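Local coordinates for putative MCP-type signal transduction protein (Campylobacter jejuni subsp. jejuni serotype O:2, PDB 4WY9) that probably senses chemical signals in the periplasm through a tandem-PAS domain, possibly by indirect ligand recognition, and relays them as a chemotaxis receptor, at residues 229-232 with 233-236. Numbering follows the deposited sequence.
Sequences KNLK and DINP
N230 and D233 meet round the single turn of the short helix 231-234, a compact example of how an asparagine N-cap starts a helix. With CG of N230 trans to the backbone N (chi1 -160°), OD1 reaches forward to accept from K232 N at 3.0 Å, in the carbonyl plane and on a lone pair. The other half of the amide is held too, ND2 donating to D215 O. The carbonyl of N230 serves two donors: D233 N, 3.0 Å from N230 O, sits well above the carbonyl plane, whereas I234 N approaches nearly head-on at 3.3 Å. One residue on, L231 O takes N235 N at 2.9 Å, where the chain leaves helical geometry.

The tightly packed side is apolar: L231 CD1 touches I234 CD1 at 3.8 Å, the two side chains crossing at about a right angle, and N235 CB lies alongside L231. On the exposed side the grip is lighter. D233 OD2 comes within 3.4 Å of N230 CB, and a water bridges that carboxylate oxygen to N230 N; K229 CD only grazes I234 CG2 at 4.1 Å.

L231 and K232 pack on Y244 of helix 241-249, and N235 OD1 accepts from N237 ND2. The turn joins both outermost strands of the tandem-PAS sensor's five-stranded antiparallel sheet, K229 pairing through its backbone with M218 (strand 218-220) and N235 ND2 donating to I258 O (strand 253-258).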
loop_
_atom_site.group_PDB
_atom_site.type_symbol
_atom_site.label_atom_id
_atom_site.label_comp_id
_atom_site.label_asym_id
_atom_site.label_seq_id
_atom_site.Cartn_x
_atom_site.Cartn_y
_atom_site.Cartn_z
ATOM N N LYS A 229 -3.803 -13.395 -2.115
ATOM C CA LYS A 229 -3.371 -14.701 -1.683
ATOM C C LYS A 229 -1.877 -14.742 -1.459
ATOM O O LYS A 229 -1.135 -13.883 -1.956
ATOM C CB LYS A 229 -3.839 -15.785 -2.673
ATOM C CG LYS A 229 -5.368 -15.823 -2.800
ATOM C CD LYS A 229 -5.858 -16.925 -3.721
ATOM C CE LYS A 229 -7.393 -17.067 -3.652
ATOM N NZ LYS A 229 -8.091 -15.776 -3.872
ATOM N N ASN A 230 -1.422 -15.754 -0.728
ATOM C CA ASN A 230 0.000 -15.971 -0.568
ATOM C C ASN A 230 0.518 -16.855 -1.673
ATOM O O ASN A 230 0.034 -17.977 -1.873
ATOM C CB ASN A 230 0.311 -16.565 0.804
ATOM C CG ASN A 230 1.740 -16.363 1.206
ATOM O OD1 ASN A 230 2.658 -16.820 0.512
ATOM N ND2 ASN A 230 1.961 -15.561 2.215
ATOM N N LEU A 231 1.503 -16.360 -2.419
ATOM C CA LEU A 231 2.045 -17.093 -3.563
ATOM C C LEU A 231 2.564 -18.454 -3.127
ATOM O O LEU A 231 2.458 -19.446 -3.858
ATOM C CB LEU A 231 3.132 -16.255 -4.246
ATOM C CG LEU A 231 3.804 -16.894 -5.467
ATOM C CD1 LEU A 231 2.782 -17.292 -6.498
ATOM C CD2 LEU A 231 4.781 -15.900 -6.036
ATOM N N LYS A 232 3.090 -18.534 -1.909
ATOM C CA LYS A 232 3.643 -19.805 -1.422
ATOM C C LYS A 232 2.566 -20.868 -1.223
ATOM O O LYS A 232 2.838 -22.050 -1.331
ATOM C CB LYS A 232 4.444 -19.585 -0.142
ATOM C CG LYS A 232 5.534 -18.553 -0.310
ATOM C CD LYS A 232 6.430 -18.415 0.908
ATOM C CE LYS A 232 5.665 -17.783 2.069
ATOM N NZ LYS A 232 6.658 -17.234 3.059
ATOM N N ASP A 233 1.352 -20.437 -0.900
ATOM C CA ASP A 233 0.246 -21.359 -0.711
ATOM C C ASP A 233 -0.310 -21.897 -2.013
ATOM O O ASP A 233 -0.763 -23.042 -2.092
ATOM C CB ASP A 233 -0.887 -20.693 0.066
ATOM C CG ASP A 233 -0.523 -20.332 1.472
ATOM O OD1 ASP A 233 0.339 -21.004 2.074
ATOM O OD2 ASP A 233 -1.125 -19.360 1.997
ATOM N N ILE A 234 -0.375 -21.024 -3.026
ATOM C CA ILE A 234 -1.007 -21.389 -4.281
ATOM C C ILE A 234 -0.043 -21.999 -5.274
ATOM O O ILE A 234 -0.463 -22.605 -6.252
ATOM C CB ILE A 234 -1.780 -20.203 -4.877
ATOM C CG1 ILE A 234 -0.856 -19.086 -5.221
ATOM C CG2 ILE A 234 -2.871 -19.708 -3.882
ATOM C CD1 ILE A 234 -0.627 -18.955 -6.662
ATOM N N ASN A 235 1.252 -21.872 -4.995
ATOM C CA ASN A 235 2.282 -22.432 -5.883
ATOM C C ASN A 235 3.374 -23.108 -5.042
ATOM O O ASN A 235 4.485 -22.619 -4.940
ATOM C CB ASN A 235 2.882 -21.368 -6.800
ATOM C CG ASN A 235 3.794 -21.965 -7.836
ATOM O OD1 ASN A 235 3.557 -23.080 -8.309
ATOM N ND2 ASN A 235 4.847 -21.226 -8.207
ATOM N N PRO A 236 3.056 -24.260 -4.432
ATOM C CA PRO A 236 3.973 -24.856 -3.464
ATOM C C PRO A 236 5.082 -25.725 -4.060
ATOM O O PRO A 236 5.914 -26.258 -3.321
ATOM C CB PRO A 236 3.030 -25.709 -2.607
ATOM C CG PRO A 236 1.993 -26.158 -3.596
ATOM C CD PRO A 236 1.736 -24.926 -4.436
HETATM O O HOH W 1 -3.101 -17.664 0.587
#